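Local atomic coordinates of giding protein-mglB (Thermus thermophilus, PDB entry 1J3W), a protein that belongs to the Roadblock/LC7 family, is named for gliding motility, and may serve as a molecular adaptor and guanyl-nucleotide exchange factor. Residues R25-R30 / K119-R124; Y31-D36 / D57-L62; A47-K52 / D110-L115; V96-A99 / A103-V106. All blocks are in the same frame, centred on the assembly; numbering follows the deposited sequence.

Contact 1. Residues R25-R30 / K119-R124; sequences RETGAR and KLHGKR
The two helices that lie side by side in this Roadblock/LC7 domain, 10-27 and 115-135, meet here as E26 and T27 close on H121. E26 lays its aliphatic part over the imidazole as a CH-pi contact, with CB 3.6 Å from the H121 ring centroid and only 14° off the ring normal. A bend at chi2 (-83°) folds the rest of the E26 chain back over the same face, and the carboxylate comes to rest stacked above the ring, the two planes 13° apart and E26 OE1 3.5 Å from H121 CE1. The opposite face of the ring is covered by CG of L120, which leaves the imidazole between two neighbours. T27 adds its methyl, CG2 touching H121 CB at 3.6 Å, while its hydroxyl turns to the backbone: OG1 is bonded to T23 O and accepts from A29 N at 3.1 Å, an ST turn at the point where the chain leaves the helix and G28 takes a positive phi. An alanine in place of H121 removes the ring on which E26 lies, and the carboxylate would probably be set free to turn. No hydrogen bond crosses between the segments, so the grip is one of stacking and methyl contact; a carboxylate held over an imidazole face would be expected to stabilise the ring's protonated form.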
loop_
_atom_site.group_PDB
_atom_site.type_symbol
_atom_site.label_atom_id
_atom_site.label_comp_id
_atom_site.label_asym_id
_atom_site.label_seq_id
_atom_site.Cartn_x
_atom_site.Cartn_y
_atom_site.Cartn_z
ATOM N N ARG B 25 -5.925 25.346 17.432
ATOM C CA ARG B 25 -6.173 26.781 17.505
ATOM C C ARG B 25 -5.329 27.587 16.516
ATOM O O ARG B 25 -5.826 28.521 15.879
ATOM C CB ARG B 25 -5.919 27.288 18.929
ATOM C CG ARG B 25 -6.970 26.854 19.938
ATOM C CD ARG B 25 -6.819 27.600 21.258
ATOM N NE ARG B 25 -5.705 27.110 22.069
ATOM C CZ ARG B 25 -5.712 25.954 22.729
ATOM N NH1 ARG B 25 -6.775 25.162 22.677
ATOM N NH2 ARG B 25 -4.657 25.594 23.447
ATOM N N GLU B 26 -4.059 27.222 16.380
ATOM C CA GLU B 26 -3.152 27.932 15.481
ATOM C C GLU B 26 -3.388 27.681 13.999
ATOM O O GLU B 26 -3.129 28.551 13.169
ATOM C CB GLU B 26 -1.696 27.560 15.801
ATOM C CG GLU B 26 -1.223 27.971 17.182
ATOM C CD GLU B 26 -0.763 29.412 17.248
ATOM O OE1 GLU B 26 -0.985 30.167 16.277
ATOM O OE2 GLU B 26 -0.174 29.793 18.283
ATOM N N THR B 27 -3.881 26.492 13.671
ATOM C CA THR B 27 -4.084 26.111 12.276
ATOM C C THR B 27 -5.486 26.264 11.722
ATOM O O THR B 27 -5.657 26.481 10.523
ATOM C CB THR B 27 -3.702 24.633 12.036
ATOM O OG1 THR B 27 -4.563 23.786 12.816
ATOM C CG2 THR B 27 -2.252 24.380 12.407
ATOM N N GLY B 28 -6.482 26.139 12.590
ATOM C CA GLY B 28 -7.854 26.198 12.131
ATOM C C GLY B 28 -8.308 24.813 11.685
ATOM O O GLY B 28 -9.389 24.667 11.114
ATOM N N ALA B 29 -7.487 23.794 11.936
ATOM C CA ALA B 29 -7.837 22.425 11.559
ATOM C C ALA B 29 -8.998 21.883 12.391
ATOM O O ALA B 29 -9.297 22.396 13.472
ATOM C CB ALA B 29 -6.626 21.505 11.711
ATOM N N ARG B 30 -9.636 20.834 11.881
ATOM C CA ARG B 30 -10.763 20.212 12.561
ATOM C C ARG B 30 -10.346 19.204 13.617
ATOM O O ARG B 30 -10.830 19.237 14.748
ATOM C CB ARG B 30 -11.662 19.471 11.566
ATOM C CG ARG B 30 -12.435 20.326 10.592
ATOM C CD ARG B 30 -13.454 19.451 9.863
ATOM N NE ARG B 30 -14.295 20.216 8.949
ATOM C CZ ARG B 30 -15.382 19.732 8.360
ATOM N NH1 ARG B 30 -15.767 18.483 8.596
ATOM N NH2 ARG B 30 -16.076 20.490 7.520
ATOM N N LYS B 119 0.876 23.717 7.762
ATOM C CA LYS B 119 2.233 23.204 7.636
ATOM C C LYS B 119 3.207 23.807 8.636
ATOM O O LYS B 119 4.069 23.105 9.176
ATOM C CB LYS B 119 2.733 23.416 6.210
ATOM C CG LYS B 119 1.825 22.753 5.180
ATOM C CD LYS B 119 2.477 22.656 3.819
ATOM C CE LYS B 119 3.602 21.636 3.823
ATOM N NZ LYS B 119 4.236 21.537 2.484
ATOM N N LEU B 120 3.067 25.104 8.889
ATOM C CA LEU B 120 3.939 25.792 9.837
ATOM C C LEU B 120 3.764 25.230 11.244
ATOM O O LEU B 120 4.707 24.721 11.852
ATOM C CB LEU B 120 3.620 27.292 9.846
ATOM C CG LEU B 120 4.354 28.145 10.885
ATOM C CD1 LEU B 120 5.836 28.092 10.616
ATOM C CD2 LEU B 120 3.853 29.583 10.830
ATOM N N HIS B 121 2.544 25.307 11.757
ATOM C CA HIS B 121 2.275 24.827 13.104
ATOM C C HIS B 121 2.238 23.307 13.188
ATOM O O HIS B 121 2.486 22.732 14.249
ATOM C CB HIS B 121 0.985 25.473 13.609
ATOM C CG HIS B 121 1.074 26.965 13.689
ATOM N ND1 HIS B 121 1.769 27.615 14.687
ATOM C CD2 HIS B 121 0.631 27.932 12.849
ATOM C CE1 HIS B 121 1.750 28.916 14.459
ATOM N NE2 HIS B 121 1.067 29.135 13.349
ATOM N N GLY B 122 1.937 22.657 12.065
ATOM C CA GLY B 122 1.937 21.208 12.039
ATOM C C GLY B 122 3.361 20.709 12.237
ATOM O O GLY B 122 3.592 19.751 12.965
ATOM N N LYS B 123 4.324 21.366 11.593
ATOM C CA LYS B 123 5.726 20.975 11.734
ATOM C C LYS B 123 6.194 21.206 13.174
ATOM O O LYS B 123 6.908 20.383 13.752
ATOM C CB LYS B 123 6.597 21.774 10.757
ATOM C CG LYS B 123 8.086 21.488 10.870
ATOM C CD LYS B 123 8.405 20.017 10.645
ATOM C CE LYS B 123 8.089 19.582 9.222
ATOM N NZ LYS B 123 8.411 18.142 9.006
ATOM N N ARG B 124 5.795 22.329 13.759
ATOM C CA ARG B 124 6.189 22.604 15.132
ATOM C C ARG B 124 5.595 21.551 16.059
ATOM O O ARG B 124 6.243 21.093 17.002
ATOM C CB ARG B 124 5.723 23.995 15.553
ATOM C CG ARG B 124 6.447 25.121 14.841
ATOM C CD ARG B 124 5.900 26.469 15.251
ATOM N NE ARG B 124 6.676 27.554 14.663
ATOM C CZ ARG B 124 6.360 28.839 14.774
ATOM N NH1 ARG B 124 5.281 29.201 15.453
ATOM N NH2 ARG B 124 7.123 29.763 14.199
#

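Contact 2. Residues Y31-D36 / D57-L62; sequences YALLID and DTLATL
I35 reaches from strand 31-36 onto the helical turn at A60 with both of its branches. Its CG2 methyl meets A60 CB at 3.8 Å, and CD1, at the end of the longer arm, lies 3.7 Å from A60 O. A chi1 of 70° sets CG1 between the backbone N and the carbonyl carbon, and the extended chi2 then carries CD1 on to the helix backbone. A60, having no more than a methyl, lets the strand come close: the CA atoms of I35 and A60 are 6.5 Å apart. Two residues back along the strand, L33 offers CD1 to L59 CD2 at 4.0 Å, the two leucines crossing at a slant. All four residues are buried, and no hydrogen bond links the segments. L56 and V63 of the same helix extend the apolar layer, L56 against L33 and V63 against I35. On the side of the helix turned from the strand, T61 folds its hydroxyl onto the turn before it: OG1 gives a bond of 2.8 Å to D57 O, which also accepts T61 N, the two donors arriving from opposite faces of the carbonyl plane. Beyond this side lie other copies of the protein, with T61 packing on T58 of the third subunit and L62 on L73 of the second. A helix applied by small and branched apolar residues to one face of an antiparallel sheet, its outer side given to neighbouring subunits, is how helix 56-69 is placed in this Roadblock/LC7 domain.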
loop_
_atom_site.group_PDB
_atom_site.type_symbol
_atom_site.label_atom_id
_atom_site.label_comp_id
_atom_site.label_asym_id
_atom_site.label_seq_id
_atom_site.Cartn_x
_atom_site.Cartn_y
_atom_site.Cartn_z
ATOM N N TYR B 31 -9.458 18.290 13.235
ATOM C CA TYR B 31 -9.047 17.228 14.143
ATOM C C TYR B 31 -7.545 17.038 14.143
ATOM O O TYR B 31 -6.888 17.180 13.106
ATOM C CB TYR B 31 -9.730 15.910 13.733
ATOM C CG TYR B 31 -11.186 16.068 13.334
ATOM C CD1 TYR B 31 -12.125 16.572 14.234
ATOM C CD2 TYR B 31 -11.613 15.764 12.039
ATOM C CE1 TYR B 31 -13.448 16.782 13.854
ATOM C CE2 TYR B 31 -12.940 15.971 11.648
ATOM C CZ TYR B 31 -13.846 16.483 12.562
ATOM O OH TYR B 31 -15.147 16.719 12.174
ATOM N N ALA B 32 -7.008 16.710 15.310
ATOM C CA ALA B 32 -5.575 16.487 15.466
ATOM C C ALA B 32 -5.360 15.194 16.232
ATOM O O ALA B 32 -5.992 14.961 17.262
ATOM C CB ALA B 32 -4.943 17.647 16.212
ATOM N N LEU B 33 -4.473 14.343 15.731
ATOM C CA LEU B 33 -4.208 13.078 16.401
ATOM C C LEU B 33 -2.745 12.709 16.374
ATOM O O LEU B 33 -2.009 13.103 15.468
ATOM C CB LEU B 33 -4.946 11.920 15.722
ATOM C CG LEU B 33 -6.413 11.935 15.323
ATOM C CD1 LEU B 33 -6.587 12.717 14.026
ATOM C CD2 LEU B 33 -6.869 10.491 15.119
ATOM N N LEU B 34 -2.330 11.953 17.385
ATOM C CA LEU B 34 -1.036 11.379 17.388
ATOM C C LEU B 34 -1.270 9.912 17.409
ATOM O O LEU B 34 -1.982 9.385 18.252
ATOM C CB LEU B 34 -0.323 11.806 18.670
ATOM C CG LEU B 34 1.060 11.167 18.798
ATOM C CD1 LEU B 34 2.062 11.750 17.801
ATOM C CD2 LEU B 34 1.676 11.353 20.184
ATOM N N ILE B 35 -0.745 9.225 16.404
ATOM C CA ILE B 35 -0.970 7.791 16.269
ATOM C C ILE B 35 0.365 7.081 16.139
ATOM O O ILE B 35 1.368 7.700 15.801
ATOM C CB ILE B 35 -1.831 7.476 15.018
ATOM C CG1 ILE B 35 -1.034 7.742 13.734
ATOM C CG2 ILE B 35 -3.083 8.355 15.021
ATOM C CD1 ILE B 35 -1.779 7.364 12.467
ATOM N N ASP B 36 0.399 5.786 16.429
ATOM C CA ASP B 36 1.661 5.084 16.273
ATOM C C ASP B 36 1.676 4.527 14.862
ATOM O O ASP B 36 0.643 4.496 14.188
ATOM C CB ASP B 36 1.852 3.986 17.339
ATOM C CG ASP B 36 0.939 2.783 17.157
ATOM O OD1 ASP B 36 1.024 1.873 18.009
ATOM O OD2 ASP B 36 0.149 2.721 16.197
ATOM N N ASP B 57 -10.548 5.781 14.737
ATOM C CA ASP B 57 -9.751 4.565 14.694
ATOM C C ASP B 57 -9.560 4.143 13.235
ATOM O O ASP B 57 -8.472 3.727 12.846
ATOM C CB ASP B 57 -10.401 3.455 15.541
ATOM C CG ASP B 57 -11.814 3.109 15.105
ATOM O OD1 ASP B 57 -12.541 3.965 14.554
ATOM O OD2 ASP B 57 -12.213 1.951 15.345
ATOM N N THR B 58 -10.605 4.288 12.427
ATOM C CA THR B 58 -10.507 3.947 11.013
ATOM C C THR B 58 -9.554 4.927 10.324
ATOM O O THR B 58 -8.727 4.525 9.505
ATOM C CB THR B 58 -11.880 4.001 10.332
ATOM O OG1 THR B 58 -12.784 3.136 11.033
ATOM C CG2 THR B 58 -11.776 3.541 8.878
ATOM N N LEU B 59 -9.658 6.210 10.664
ATOM C CA LEU B 59 -8.777 7.213 10.071
ATOM C C LEU B 59 -7.321 6.862 10.366
ATOM O O LEU B 59 -6.475 6.862 9.470
ATOM C CB LEU B 59 -9.092 8.606 10.632
ATOM C CG LEU B 59 -8.112 9.718 10.233
ATOM C CD1 LEU B 59 -8.119 9.899 8.723
ATOM C CD2 LEU B 59 -8.496 11.023 10.929
ATOM N N ALA B 60 -7.035 6.561 11.629
ATOM C CA ALA B 60 -5.685 6.210 12.057
ATOM C C ALA B 60 -5.183 4.953 11.347
ATOM O O ALA B 60 -4.026 4.884 10.934
ATOM C CB ALA B 60 -5.654 6.011 13.569
ATOM N N THR B 61 -6.058 3.963 11.207
ATOM C CA THR B 61 -5.693 2.724 10.531
ATOM C C THR B 61 -5.311 3.012 9.082
ATOM O O THR B 61 -4.289 2.525 8.595
ATOM C CB THR B 61 -6.855 1.724 10.549
ATOM O OG1 THR B 61 -7.177 1.398 11.905
ATOM C CG2 THR B 61 -6.469 0.449 9.814
ATOM N N LEU B 62 -6.127 3.809 8.399
ATOM C CA LEU B 62 -5.854 4.149 7.006
ATOM C C LEU B 62 -4.570 4.957 6.867
ATOM O O LEU B 62 -3.812 4.765 5.917
ATOM C CB LEU B 62 -7.026 4.924 6.404
ATOM C CG LEU B 62 -8.329 4.134 6.263
ATOM C CD1 LEU B 62 -9.431 5.046 5.774
ATOM C CD2 LEU B 62 -8.133 2.975 5.290
#

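Contact 3. Residues A47-K52 / D110-L115; sequences ALWAPK and DETAPL
W49 points the far end of its six-membered ring at D110, and the two side chains come at each other from opposite directions. The carboxylate oxygen OD1 of D110 sits at the ring edge, close to the ring plane, 3.6 Å from W49 CH2, with the carboxylate turned 42° against the indole. T112 slides past obliquely, its OG1 3.8 Å from the same CH2. With chi1 at 61° the indole folds back over its own turn, and A47 CB and A50 CB lie against one face; these residues are the two ends of a type I turn closed by A50 N to A47 O at 3.1 Å. D110 is held more firmly than the loose edge contact suggests. Its OD2 accepts twice: T112 OG1 comes to the syn lone pair at 2.6 Å, and T112 N to the anti side at 2.8 Å, 31° out of the carboxylate plane. OD1 meanwhile forms a salt bridge with R30 NE, whose side chain also touches W49. An alanine in place of D110 would probably leave T112 N, T112 OG1 and R30 NE without this acceptor and the tryptophan edge without its polar neighbour. The negative oxygen may be favoured by the slightly positive CH edge of the indole, though the contact is a loose one. D110 thus heads an Asx turn laid over a type I turn, D110 to A113, which leads from strand 103-109 into the helix that follows P114.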
loop_
_atom_site.group_PDB
_atom_site.type_symbol
_atom_site.label_atom_id
_atom_site.label_comp_id
_atom_site.label_asym_id
_atom_site.label_seq_id
_atom_site.Cartn_x
_atom_site.Cartn_y
_atom_site.Cartn_z
ATOM N N ALA B 47 -11.533 20.225 17.335
ATOM C CA ALA B 47 -11.867 21.636 17.501
ATOM C C ALA B 47 -13.287 21.730 18.040
ATOM O O ALA B 47 -14.168 20.995 17.607
ATOM C CB ALA B 47 -11.765 22.361 16.170
ATOM N N LEU B 48 -13.506 22.643 18.981
ATOM C CA LEU B 48 -14.823 22.805 19.579
ATOM C C LEU B 48 -15.915 23.120 18.559
ATOM O O LEU B 48 -17.069 22.736 18.736
ATOM C CB LEU B 48 -14.772 23.909 20.642
ATOM C CG LEU B 48 -13.843 23.644 21.830
ATOM C CD1 LEU B 48 -13.872 24.834 22.777
ATOM C CD2 LEU B 48 -14.282 22.377 22.553
ATOM N N TRP B 49 -15.542 23.801 17.480
ATOM C CA TRP B 49 -16.496 24.186 16.448
ATOM C C TRP B 49 -16.781 23.101 15.418
ATOM O O TRP B 49 -17.783 23.152 14.707
ATOM C CB TRP B 49 -15.987 25.426 15.708
ATOM C CG TRP B 49 -14.668 25.214 15.007
ATOM C CD1 TRP B 49 -13.422 25.499 15.491
ATOM C CD2 TRP B 49 -14.471 24.644 13.705
ATOM N NE1 TRP B 49 -12.462 25.140 14.571
ATOM C CE2 TRP B 49 -13.080 24.614 13.468
ATOM C CE3 TRP B 49 -15.338 24.156 12.717
ATOM C CZ2 TRP B 49 -12.533 24.116 12.280
ATOM C CZ3 TRP B 49 -14.791 23.658 11.531
ATOM C CH2 TRP B 49 -13.399 23.645 11.328
ATOM N N ALA B 50 -15.894 22.118 15.331
ATOM C CA ALA B 50 -16.036 21.065 14.338
ATOM C C ALA B 50 -17.114 20.028 14.613
ATOM O O ALA B 50 -17.448 19.747 15.763
ATOM C CB ALA B 50 -14.696 20.369 14.144
ATOM N N PRO B 51 -17.683 19.452 13.544
ATOM C CA PRO B 51 -18.720 18.436 13.717
ATOM C C PRO B 51 -18.060 17.138 14.161
ATOM O O PRO B 51 -16.829 17.050 14.238
ATOM C CB PRO B 51 -19.330 18.328 12.324
ATOM C CG PRO B 51 -18.171 18.618 11.430
ATOM C CD PRO B 51 -17.518 19.796 12.122
ATOM N N LYS B 52 -18.880 16.141 14.469
ATOM C CA LYS B 52 -18.371 14.845 14.883
ATOM C C LYS B 52 -17.411 14.371 13.795
ATOM O O LYS B 52 -17.736 14.420 12.610
ATOM C CB LYS B 52 -19.530 13.859 15.028
ATOM C CG LYS B 52 -19.120 12.446 15.390
ATOM C CD LYS B 52 -20.340 11.534 15.415
ATOM C CE LYS B 52 -19.966 10.089 15.689
ATOM N NZ LYS B 52 -21.169 9.208 15.657
ATOM N N ASP B 110 -10.249 21.633 6.704
ATOM C CA ASP B 110 -11.115 22.015 5.598
ATOM C C ASP B 110 -10.645 23.368 5.070
ATOM O O ASP B 110 -9.531 23.805 5.382
ATOM C CB ASP B 110 -12.599 22.022 6.026
ATOM C CG ASP B 110 -12.908 23.014 7.133
ATOM O OD1 ASP B 110 -13.889 22.785 7.873
ATOM O OD2 ASP B 110 -12.198 24.021 7.257
ATOM N N GLU B 111 -11.468 24.026 4.260
ATOM C CA GLU B 111 -11.076 25.306 3.681
ATOM C C GLU B 111 -10.819 26.424 4.682
ATOM O O GLU B 111 -10.189 27.424 4.340
ATOM C CB GLU B 111 -12.122 25.777 2.663
ATOM C CG GLU B 111 -13.536 25.814 3.207
ATOM C CD GLU B 111 -14.335 24.597 2.803
ATOM O OE1 GLU B 111 -14.806 24.561 1.645
ATOM O OE2 GLU B 111 -14.482 23.674 3.634
ATOM N N THR B 112 -11.291 26.267 5.913
ATOM C CA THR B 112 -11.082 27.317 6.903
ATOM C C THR B 112 -9.721 27.258 7.589
ATOM O O THR B 112 -9.413 28.093 8.437
ATOM C CB THR B 112 -12.209 27.348 7.967
ATOM O OG1 THR B 112 -12.216 26.141 8.740
ATOM C CG2 THR B 112 -13.555 27.526 7.284
ATOM N N ALA B 113 -8.905 26.281 7.210
ATOM C CA ALA B 113 -7.560 26.150 7.767
ATOM C C ALA B 113 -6.564 26.532 6.676
ATOM O O ALA B 113 -6.380 25.792 5.705
ATOM C CB ALA B 113 -7.312 24.720 8.219
ATOM N N PRO B 114 -5.920 27.702 6.806
ATOM C CA PRO B 114 -4.949 28.118 5.786
ATOM C C PRO B 114 -3.844 27.069 5.708
ATOM O O PRO B 114 -3.259 26.712 6.728
ATOM C CB PRO B 114 -4.437 29.457 6.318
ATOM C CG PRO B 114 -5.578 29.958 7.165
ATOM C CD PRO B 114 -6.031 28.707 7.874
ATOM N N LEU B 115 -3.556 26.577 4.508
ATOM C CA LEU B 115 -2.538 25.546 4.349
ATOM C C LEU B 115 -1.182 25.950 4.917
ATOM O O LEU B 115 -0.488 25.130 5.510
ATOM C CB LEU B 115 -2.384 25.164 2.874
ATOM C CG LEU B 115 -1.421 24.007 2.603
ATOM C CD1 LEU B 115 -1.876 22.756 3.341
ATOM C CD2 LEU B 115 -1.365 23.748 1.104
#

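Contact 4. Residues V96-A99 / A103-V106; sequences VDEA and ALLV
This is the closed end of a beta hairpin, strands 93-98 and 103-109, near the middle of the five-stranded antiparallel sheet of the Roadblock/LC7 fold. D97 and L105 form the hydrogen-bonded pair: L105 N gives to D97 O at 2.8 Å, almost straight at the hydrogen (173°), and D97 N returns a bond of 3.0 Å to L105 O, lying in the carbonyl plane. Non-hydrogen-bonded pairs flank it, V96 with V106 and E98 with L104. L105 O also receives a CA-H contact from V96 CA at 3.2 Å. V96, E98, L104 and V106 share one face, where helix 56-69 packs through V63 and A67. With its chi1 near 180°, V96 sends CG1 beside its carbonyl carbon to lie 4.2 Å from L104 CB, while CG2 turns to V106 CG2. E98 runs its CG past L104 CD2 at 4.1 Å, and its carboxylate goes on to a salt bridge with R81. D97 and L105 look to the other face and helix 115-135: L105 packs on A125 and L129, and D97 OD2 is held by K123 NZ and S126 OG. Nearest the turn, A99 CB lies 4.2 Å from A103 CB, and the last bond between the two segments runs from A99 N to A103 O at 2.9 Å, the donor standing 48° out of the carbonyl plane.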
loop_
_atom_site.group_PDB
_atom_site.type_symbol
_atom_site.label_atom_id
_atom_site.label_comp_id
_atom_site.label_asym_id
_atom_site.label_seq_id
_atom_site.Cartn_x
_atom_site.Cartn_y
_atom_site.Cartn_z
ATOM N N VAL B 96 0.065 14.855 7.348
ATOM C CA VAL B 96 0.683 13.837 8.181
ATOM C C VAL B 96 2.180 14.109 8.247
ATOM O O VAL B 96 2.818 14.355 7.222
ATOM C CB VAL B 96 0.455 12.424 7.609
ATOM C CG1 VAL B 96 1.093 11.383 8.518
ATOM C CG2 VAL B 96 -1.033 12.158 7.467
ATOM N N ASP B 97 2.741 14.078 9.450
ATOM C CA ASP B 97 4.167 14.315 9.609
ATOM C C ASP B 97 4.701 13.395 10.696
ATOM O O ASP B 97 4.012 13.097 11.669
ATOM C CB ASP B 97 4.422 15.784 9.971
ATOM C CG ASP B 97 5.893 16.171 9.870
ATOM O OD1 ASP B 97 6.649 15.506 9.129
ATOM O OD2 ASP B 97 6.290 17.155 10.522
ATOM N N GLU B 98 5.924 12.921 10.509
ATOM C CA GLU B 98 6.538 12.041 11.484
ATOM C C GLU B 98 6.761 12.751 12.807
ATOM O O GLU B 98 7.223 13.895 12.844
ATOM C CB GLU B 98 7.880 11.519 10.966
ATOM C CG GLU B 98 7.772 10.340 10.025
ATOM C CD GLU B 98 9.131 9.774 9.655
ATOM O OE1 GLU B 98 9.973 9.611 10.562
ATOM O OE2 GLU B 98 9.352 9.487 8.462
ATOM N N ALA B 99 6.418 12.066 13.892
ATOM C CA ALA B 99 6.613 12.591 15.239
ATOM C C ALA B 99 7.558 11.580 15.872
ATOM O O ALA B 99 7.154 10.748 16.683
ATOM C CB ALA B 99 5.291 12.637 15.993
ATOM N N ALA B 103 5.906 7.378 15.673
ATOM C CA ALA B 103 4.583 7.984 15.723
ATOM C C ALA B 103 4.366 8.971 14.585
ATOM O O ALA B 103 5.312 9.392 13.923
ATOM C CB ALA B 103 4.369 8.674 17.068
ATOM N N LEU B 104 3.105 9.332 14.376
ATOM C CA LEU B 104 2.722 10.249 13.312
ATOM C C LEU B 104 1.713 11.269 13.807
ATOM O O LEU B 104 0.792 10.925 14.549
ATOM C CB LEU B 104 2.070 9.475 12.164
ATOM C CG LEU B 104 2.881 8.383 11.458
ATOM C CD1 LEU B 104 1.967 7.518 10.606
ATOM C CD2 LEU B 104 3.958 9.026 10.609
ATOM N N LEU B 105 1.897 12.519 13.396
ATOM C CA LEU B 105 0.959 13.586 13.726
ATOM C C LEU B 105 0.007 13.650 12.537
ATOM O O LEU B 105 0.451 13.654 11.389
ATOM C CB LEU B 105 1.664 14.936 13.851
ATOM C CG LEU B 105 0.691 16.126 13.832
ATOM C CD1 LEU B 105 -0.165 16.133 15.098
ATOM C CD2 LEU B 105 1.471 17.413 13.701
ATOM N N VAL B 106 -1.289 13.690 12.810
ATOM C CA VAL B 106 -2.296 13.756 11.758
ATOM C C VAL B 106 -3.211 14.960 11.980
ATOM O O VAL B 106 -3.731 15.151 13.075
ATOM C CB VAL B 106 -3.184 12.489 11.748
ATOM C CG1 VAL B 106 -4.220 12.584 10.630
ATOM C CG2 VAL B 106 -2.315 11.238 11.581
#

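In the fold
Contacts 2 and 4, centres about 9 Å apart, meet in the sheet, where strands 31-36 and 103-109 are neighbours: V106 N lies 2.8 Å from L33 O. Contact 1, with its helices across the sheet from helix 56-69 of contact 2, is tied to contact 4 by the salt bridge of K123 NZ to D97 OD2 at 2.8 Å. Contact 3 sits at the end of the sheet, about 11 Å from contact 1 between centres, and R30 NE joins them by a 2.8 Å salt bridge to D110 OD1. Y31 OH, 2.7 Å from P51 O, links contact 2 to loop 47-52 of contact 3. Contact 1 closes a chain segment that encloses the other three.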